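Local structure of TRAP dicarboxylate transporter-DctP subunit (Rhodobacter sphaeroides, 4PE3) at residues Ser215-Asn220 with Glu284-Ala289; Met225-Pro230 with Gly293-His298. The protein probably binds a small organic acid, such as a dicarboxylate, in the periplasm and hands it to the membrane components of a TRAP-type transporter. All blocks are in the same frame, centred on the assembly; numbering follows the deposited sequence.

Contact 1. Residues Ser215-Asn220 with Glu284-Ala289; sequences SVFSVN and EAVEAA. With ZN (zinc ion), chain L; IMD (imidazole), chain C.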
ATOM      1  N   SER A 215       4.933 -10.761  -0.473  1.00  7.40           N
ATOM      2  CA  SER A 215       5.486  -9.415  -0.476  1.00  7.40           C
ATOM      3  C   SER A 215       5.771  -8.900  -1.895  1.00  7.01           C
ATOM      4  O   SER A 215       5.198  -9.418  -2.872  1.00  7.23           O
ATOM      5  CB  SER A 215       6.755  -9.402   0.385  1.00  9.90           C
ATOM      6  OG  SER A 215       7.302  -8.105   0.580  1.00 11.37           O
ATOM      7  N   VAL A 216       6.622  -7.888  -2.022  1.00  7.53           N
ATOM      8  CA  VAL A 216       7.058  -7.386  -3.297  1.00  7.01           C
ATOM      9  C   VAL A 216       7.956  -8.425  -3.962  1.00  6.84           C
ATOM     10  O   VAL A 216       8.516  -9.298  -3.284  1.00  6.94           O
ATOM     11  CB  VAL A 216       7.765  -6.032  -3.145  1.00  7.27           C
ATOM     12  CG1 VAL A 216       6.801  -5.037  -2.506  1.00  8.02           C
ATOM     13  CG2 VAL A 216       9.046  -6.140  -2.317  1.00  8.61           C
ATOM     14  N   PHE A 217       8.089  -8.334  -5.274  1.00  6.82           N
ATOM     15  CA  PHE A 217       8.845  -9.343  -6.022  1.00  6.88           C
ATOM     16  C   PHE A 217      10.255  -9.562  -5.482  1.00  7.39           C
ATOM     17  O   PHE A 217      10.732 -10.705  -5.394  1.00  7.83           O
ATOM     18  CB  PHE A 217       8.898  -9.031  -7.519  1.00  7.08           C
ATOM     19  CG  PHE A 217       9.315 -10.216  -8.369  1.00  7.05           C
ATOM     20  CD1 PHE A 217      10.666 -10.525  -8.542  1.00  9.37           C
ATOM     21  CD2 PHE A 217       8.378 -11.037  -8.946  1.00  9.71           C
ATOM     22  CE1 PHE A 217      11.046 -11.616  -9.317  1.00  8.74           C
ATOM     23  CE2 PHE A 217       8.751 -12.133  -9.723  1.00 10.30           C
ATOM     24  CZ  PHE A 217      10.081 -12.421  -9.905  1.00 10.10           C
ATOM     25  N   SER A 218      10.934  -8.479  -5.143  1.00  7.61           N
ATOM     26  CA  SER A 218      12.319  -8.615  -4.694  1.00  8.33           C
ATOM     27  C   SER A 218      12.431  -9.470  -3.428  1.00  7.88           C
ATOM     28  O   SER A 218      13.381 -10.240  -3.287  1.00  8.15           O
ATOM     29  CB  SER A 218      12.966  -7.248  -4.491  1.00  8.68           C
ATOM     30  OG  SER A 218      12.219  -6.492  -3.559  1.00 10.75           O
ATOM     31  N   VAL A 219      11.490  -9.337  -2.513  1.00  7.72           N
ATOM     32  CA  VAL A 219      11.432 -10.159  -1.324  1.00  7.85           C
ATOM     33  C   VAL A 219      11.027 -11.566  -1.673  1.00  7.65           C
ATOM     34  O   VAL A 219      11.643 -12.523  -1.181  1.00  7.99           O
ATOM     35  CB  VAL A 219      10.461  -9.542  -0.277  1.00  9.29           C
ATOM     36  CG1 VAL A 219      10.197 -10.489   0.876  1.00  8.06           C
ATOM     37  CG2 VAL A 219      11.009  -8.204   0.235  1.00  9.55           C
ATOM     38  N   ASN A 220      10.001 -11.713  -2.510  1.00  7.27           N
ATOM     39  CA  ASN A 220       9.530 -13.049  -2.873  1.00  7.70           C
ATOM     40  C   ASN A 220      10.671 -13.843  -3.489  1.00  8.19           C
ATOM     41  O   ASN A 220      10.848 -15.055  -3.189  1.00  9.93           O
ATOM     42  CB  ASN A 220       8.362 -12.971  -3.854  1.00  6.82           C
ATOM     43  CG  ASN A 220       7.137 -12.326  -3.274  1.00  6.68           C
ATOM     44  OD1 ASN A 220       7.054 -12.046  -2.086  1.00  8.25           O
ATOM     45  ND2 ASN A 220       6.153 -12.057  -4.149  1.00  7.70           N
ATOM     46  N   GLU A 284      15.594  -5.915 -10.685  1.00 10.07           N
ATOM     47  CA  GLU A 284      16.784  -6.741 -10.443  1.00 11.08           C
ATOM     48  C   GLU A 284      16.419  -8.200 -10.210  1.00  9.91           C
ATOM     49  O   GLU A 284      17.056  -9.122 -10.738  1.00 12.20           O
ATOM     50  CB  GLU A 284      17.543  -6.232  -9.204  1.00 12.79           C
ATOM     51  CG  GLU A 284      18.283  -4.913  -9.393  1.00 14.98           C
ATOM     52  CD  GLU A 284      18.830  -4.313  -8.112  1.00 17.77           C
ATOM     53  OE1 GLU A 284      18.526  -4.825  -7.009  1.00 19.90           O
ATOM     54  OE2 GLU A 284      19.553  -3.289  -8.216  1.00 21.81           O
ATOM     55  N   ALA A 285      15.421  -8.395  -9.372  1.00  9.82           N
ATOM     56  CA  ALA A 285      14.990  -9.719  -8.992  1.00  9.30           C
ATOM     57  C   ALA A 285      14.314 -10.436 -10.158  1.00 10.16           C
ATOM     58  O   ALA A 285      14.519 -11.633 -10.338  1.00 10.14           O
ATOM     59  CB  ALA A 285      14.070  -9.610  -7.796  1.00  8.03           C
ATOM     60  N   VAL A 286      13.504  -9.723 -10.945  1.00  9.03           N
ATOM     61  CA  VAL A 286      12.842 -10.356 -12.096  1.00  9.81           C
ATOM     62  C   VAL A 286      13.883 -10.813 -13.109  1.00 14.29           C
ATOM     63  O   VAL A 286      13.780 -11.898 -13.688  1.00 11.76           O
ATOM     64  CB  VAL A 286      11.827  -9.396 -12.775  1.00 12.39           C
ATOM     65  CG1 VAL A 286      11.294 -10.016 -14.084  1.00 13.25           C
ATOM     66  CG2 VAL A 286      10.680  -9.077 -11.832  1.00 12.91           C
ATOM     67  N   GLU A 287      14.902  -9.995 -13.313  1.00 11.76           N
ATOM     68  CA  GLU A 287      15.971 -10.293 -14.250  1.00 14.33           C
ATOM     69  C   GLU A 287      16.668 -11.583 -13.819  1.00 13.46           C
ATOM     70  O   GLU A 287      16.926 -12.468 -14.645  1.00 14.40           O
ATOM     71  CB  GLU A 287      16.891  -9.077 -14.232  1.00 18.90           C
ATOM     72  CG  GLU A 287      18.228  -9.129 -14.926  1.00 22.35           C
ATOM     73  CD  GLU A 287      19.044  -7.865 -14.559  1.00 21.83           C
ATOM     74  OE1 GLU A 287      19.630  -7.828 -13.464  1.00 29.49           O
ATOM     75  OE2 GLU A 287      19.066  -6.876 -15.315  1.00 39.18           O
ATOM     76  N   ALA A 288      16.928 -11.719 -12.522  1.00 11.69           N
ATOM     77  CA  ALA A 288      17.551 -12.914 -11.979  1.00 14.10           C
ATOM     78  C   ALA A 288      16.640 -14.129 -12.145  1.00 11.57           C
ATOM     79  O   ALA A 288      17.091 -15.215 -12.532  1.00 13.22           O
ATOM     80  CB  ALA A 288      17.925 -12.702 -10.530  1.00 15.11           C
ATOM     81  N   ALA A 289      15.360 -13.969 -11.859  1.00 12.27           N
ATOM     82  CA  ALA A 289      14.409 -15.065 -12.065  1.00 12.76           C
ATOM     83  C   ALA A 289      14.403 -15.545 -13.513  1.00 11.87           C
ATOM     84  O   ALA A 289      14.480 -16.749 -13.800  1.00 14.27           O
ATOM     85  CB  ALA A 289      13.010 -14.592 -11.656  1.00 12.76           C
TER
HETATM   86 ZN    ZN L 411      20.050  -5.895 -13.634  0.84 15.56          ZN
HETATM   87  N1  IMD C 402      17.657  -8.162  -3.527  1.00 11.41           N
HETATM   88  C2  IMD C 402      18.449  -7.262  -4.154  1.00 12.43           C
HETATM   89  N3  IMD C 402      17.811  -6.817  -5.271  1.00 14.77           N
HETATM   90  C4  IMD C 402      16.619  -7.436  -5.346  1.00 14.02           C
HETATM   91  C5  IMD C 402      16.500  -8.272  -4.243  1.00 12.30           C
HETATM   92  O   HOH W   1      20.861  -6.193 -11.761  1.00 24.98           O
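Phe217 packs against Ala285, Val286 and Ala289, reaching one flank of helix 257-291 from the first turn of helix 217-223. Val286 CG2 sits over one face of the ring, a CH-pi contact 3.6 Å from CG2 to the ring centroid and 15° off the normal. Ala285 CB lies at the ring edge, 3.6 Å from Phe217 CD1, and Ala289 CB approaches Phe217 CZ near the ring plane at 4.0 Å. With CG anti to the backbone N (chi1 -164°), the ring reaches across to the long helix; Tyr234, from a loop, meets the same ring edge-to-face. The small side chain of Ala285 lets the backbones come close, Ser218 CA lying 3.7 Å from Ala285 CB.

Polar bonds fix the start of the short helix. Ser215 N donates to a lone pair of Asn220 OD1 (3.0 Å), and Ser218 N is hydrogen-bonded to Asp282 OD1 of the long helix.

Two bound groups are held by the glutamates of 284-289. An imidazole, probably from the crystallisation liquor, gives a nearly straight N3-H bond to Glu284 OE1 (2.7 Å), while Glu287 chelates a zinc ion through both carboxylate oxygens. The arrangement, a short helix packed on one very long one, fits the TRAP solute-binding fold, in which such a helix spans both lobes.

Contact 2. Residues Met225-Pro230 with Gly293-His298; sequences MNDIAP and GKITVH. With ZN (zinc ion), chain I.
Lys294, just past the end of helix 257-291, comes up to Pro230 with its backbone, O lying 3.8 Å from Pro230 CB. It belongs to the loop that links helices 257-291 and 302-320 of the TRAP solute-binding fold and docks here on the short helix 225-228 and the turn after it. Ile295 follows, and with CG1 anti to its carbonyl carbon (chi1 -63°) it lays aliphatic atoms against oxygens: CG1 is 3.3 Å from Asn226 O, and CD1 3.6 Å from Asp227 OD1. Its apolar neighbour is Asn226 CB, 4.0 Å from Ile295 CD1. The other oxygen of the aspartate, Asp227 OD2, binds a zinc ion at 1.9 Å. With an alanine at Ile295, the cover over Asn226 O and Asp227 OD1 is likely to be lost, opening a gap between the loop and helix 225-228. Thr296 N then donates a hydrogen bond to Pro230 O (2.9 Å). A water ties the same spot together, donating to Pro230 O and Lys294 O and accepting from Thr296 OG1, which lies 2.8 Å from the water oxygen.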
HETATM    1  N   MSE A 225      10.750 -18.145  -2.783  0.62 11.03           N
HETATM    2  CA  MSE A 225       9.365 -18.430  -3.161  0.62 10.35           C
HETATM    3  C   MSE A 225       9.228 -18.780  -4.648  0.62  9.12           C
HETATM    4  O   MSE A 225       8.586 -19.774  -5.012  0.62  8.92           O
HETATM    5  CB  MSE A 225       8.476 -17.214  -2.900  0.62 11.70           C
HETATM    6  CG  MSE A 225       8.325 -16.800  -1.466  0.62 12.57           C
HETATM    7 SE   MSE A 225       7.722 -18.284  -0.356  0.62 13.74          SE
HETATM    8  CE  MSE A 225       7.673 -17.347   1.332  0.62 12.66           C
ATOM      9  N   ASN A 226       9.814 -17.959  -5.507  1.00  8.23           N
ATOM     10  CA  ASN A 226       9.642 -18.094  -6.948  1.00  8.90           C
ATOM     11  C   ASN A 226      10.404 -19.293  -7.487  1.00  8.96           C
ATOM     12  O   ASN A 226      10.103 -19.774  -8.589  1.00 10.34           O
ATOM     13  CB  ASN A 226      10.091 -16.835  -7.654  1.00  8.72           C
ATOM     14  CG  ASN A 226       9.251 -15.623  -7.278  1.00 10.24           C
ATOM     15  OD1 ASN A 226       8.074 -15.739  -6.952  1.00  9.43           O
ATOM     16  ND2 ASN A 226       9.857 -14.469  -7.330  1.00  9.63           N
ATOM     17  N   ASP A 227      11.370 -19.794  -6.723  1.00  8.98           N
ATOM     18  CA  ASP A 227      12.086 -20.985  -7.114  1.00  9.69           C
ATOM     19  C   ASP A 227      11.239 -22.240  -6.884  1.00 11.11           C
ATOM     20  O   ASP A 227      11.223 -23.141  -7.724  1.00 14.79           O
ATOM     21  CB  ASP A 227      13.394 -21.134  -6.349  1.00 10.09           C
ATOM     22  CG  ASP A 227      14.437 -20.120  -6.744  1.00 14.39           C
ATOM     23  OD1 ASP A 227      14.159 -19.080  -7.340  1.00 15.87           O
ATOM     24  OD2 ASP A 227      15.608 -20.382  -6.426  1.00 16.17           O
ATOM     25  N   ILE A 228      10.535 -22.298  -5.761  1.00  9.31           N
ATOM     26  CA  ILE A 228       9.690 -23.442  -5.441  1.00 11.81           C
ATOM     27  C   ILE A 228       8.292 -23.341  -6.084  1.00 11.33           C
ATOM     28  O   ILE A 228       7.597 -24.355  -6.221  1.00 12.72           O
ATOM     29  CB  ILE A 228       9.583 -23.673  -3.915  1.00 12.74           C
ATOM     30  CG1 ILE A 228       8.908 -22.517  -3.209  1.00 13.63           C
ATOM     31  CG2 ILE A 228      10.983 -23.921  -3.325  1.00 18.88           C
ATOM     32  CD1 ILE A 228       8.597 -22.811  -1.750  1.00 16.85           C
ATOM     33  N   ALA A 229       7.940 -22.144  -6.535  1.00  8.43           N
ATOM     34  CA  ALA A 229       6.623 -21.838  -7.109  1.00  8.50           C
ATOM     35  C   ALA A 229       6.898 -20.978  -8.333  1.00 10.08           C
ATOM     36  O   ALA A 229       6.974 -19.754  -8.255  1.00  8.37           O
ATOM     37  CB  ALA A 229       5.769 -21.115  -6.088  1.00  9.77           C
ATOM     38  N   PRO A 230       7.121 -21.622  -9.488  1.00  8.79           N
ATOM     39  CA  PRO A 230       7.794 -20.948 -10.604  1.00  7.87           C
ATOM     40  C   PRO A 230       6.867 -20.218 -11.593  1.00  8.64           C
ATOM     41  O   PRO A 230       7.272 -19.992 -12.719  1.00 10.60           O
ATOM     42  CB  PRO A 230       8.563 -22.098 -11.277  1.00 10.93           C
ATOM     43  CG  PRO A 230       7.727 -23.296 -11.002  1.00 11.83           C
ATOM     44  CD  PRO A 230       7.094 -23.096  -9.662  1.00  8.51           C
ATOM     45  N   GLY A 293      16.016 -19.544 -16.219  1.00 17.90           N
ATOM     46  CA  GLY A 293      15.390 -20.380 -17.226  1.00 20.09           C
ATOM     47  C   GLY A 293      14.239 -21.262 -16.771  1.00 19.40           C
ATOM     48  O   GLY A 293      13.656 -21.971 -17.600  1.00 21.93           O
ATOM     49  N   LYS A 294      13.909 -21.245 -15.488  1.00 16.15           N
ATOM     50  CA  LYS A 294      12.850 -22.105 -14.954  1.00 16.16           C
ATOM     51  C   LYS A 294      11.595 -21.339 -14.550  1.00 16.10           C
ATOM     52  O   LYS A 294      10.486 -21.887 -14.554  1.00 21.57           O
ATOM     53  CB  LYS A 294      13.387 -22.912 -13.753  1.00 18.79           C
ATOM     54  CG  LYS A 294      14.433 -23.980 -14.116  1.00 21.89           C
ATOM     55  CD  LYS A 294      13.850 -25.016 -15.094  1.00 21.28           C
ATOM     56  CE  LYS A 294      14.820 -26.082 -15.510  1.00 31.37           C
ATOM     57  NZ  LYS A 294      14.265 -26.840 -16.678  1.00 32.63           N
ATOM     58  N   ILE A 295      11.750 -20.071 -14.208  1.00 12.98           N
ATOM     59  CA  ILE A 295      10.658 -19.283 -13.676  1.00 12.00           C
ATOM     60  C   ILE A 295       9.970 -18.516 -14.815  1.00 16.17           C
ATOM     61  O   ILE A 295      10.640 -17.902 -15.641  1.00 17.24           O
ATOM     62  CB  ILE A 295      11.167 -18.320 -12.602  1.00 12.12           C
ATOM     63  CG1 ILE A 295      11.739 -19.122 -11.412  1.00 12.96           C
ATOM     64  CG2 ILE A 295      10.047 -17.378 -12.145  1.00 13.44           C
ATOM     65  CD1 ILE A 295      12.574 -18.285 -10.444  1.00 13.70           C
ATOM     66  N   THR A 296       8.645 -18.604 -14.862  1.00 12.75           N
ATOM     67  CA  THR A 296       7.831 -17.878 -15.846  1.00 12.66           C
ATOM     68  C   THR A 296       7.166 -16.715 -15.140  1.00 13.03           C
ATOM     69  O   THR A 296       6.391 -16.896 -14.201  1.00 11.31           O
ATOM     70  CB  THR A 296       6.752 -18.775 -16.443  1.00 15.28           C
ATOM     71  OG1 THR A 296       7.372 -19.906 -17.055  1.00 16.33           O
ATOM     72  CG2 THR A 296       5.947 -18.024 -17.497  1.00 17.96           C
ATOM     73  N   VAL A 297       7.494 -15.498 -15.551  1.00 13.62           N
ATOM     74  CA  VAL A 297       6.932 -14.322 -14.901  1.00 13.07           C
ATOM     75  C   VAL A 297       5.726 -13.861 -15.713  1.00 13.38           C
ATOM     76  O   VAL A 297       5.875 -13.452 -16.860  1.00 17.15           O
ATOM     77  CB  VAL A 297       7.967 -13.214 -14.794  1.00 11.02           C
ATOM     78  CG1 VAL A 297       7.378 -11.967 -14.097  1.00 15.43           C
ATOM     79  CG2 VAL A 297       9.204 -13.742 -14.043  1.00 13.98           C
ATOM     80  N   HIS A 298       4.540 -13.966 -15.129  1.00 12.01           N
ATOM     81  CA  HIS A 298       3.303 -13.646 -15.852  1.00 13.53           C
ATOM     82  C   HIS A 298       2.888 -12.218 -15.572  1.00 13.44           C
ATOM     83  O   HIS A 298       2.777 -11.818 -14.417  1.00 12.13           O
ATOM     84  CB  HIS A 298       2.184 -14.554 -15.388  1.00 11.46           C
ATOM     85  CG  HIS A 298       2.449 -16.001 -15.606  1.00 11.93           C
ATOM     86  ND1 HIS A 298       1.811 -16.709 -16.599  1.00 13.29           N
ATOM     87  CD2 HIS A 298       3.254 -16.885 -14.972  1.00 13.34           C
ATOM     88  CE1 HIS A 298       2.204 -17.963 -16.572  1.00 14.72           C
ATOM     89  NE2 HIS A 298       3.081 -18.093 -15.598  1.00 14.90           N
TER
HETATM   90 ZN    ZN I 408      16.458 -21.805  -5.511  0.52 12.97          ZN
HETATM   91  O   HOH W   2       7.741 -21.767 -14.982  1.00 17.61           O

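From the N terminus, the chain leaves strand 211-213 of the four-stranded sheet, enters residues 215-220 and passes through helix 217-223 straight into 225-230. It then visits the five-stranded sheet through strand 243-248 and returns along helix 257-291. Contact 1 closes a loop of 63 intervening residues near the end of that helix, and contact 2 one of 62 just beyond it. Their segments alternate, so the two loops cross. With centres about 10 Å apart, the contacts also touch directly: Phe217 CZ lies 3.3 Å from Asn226 ND2. Together they join two consecutive short helices to the last turns of the long helix and its exit loop.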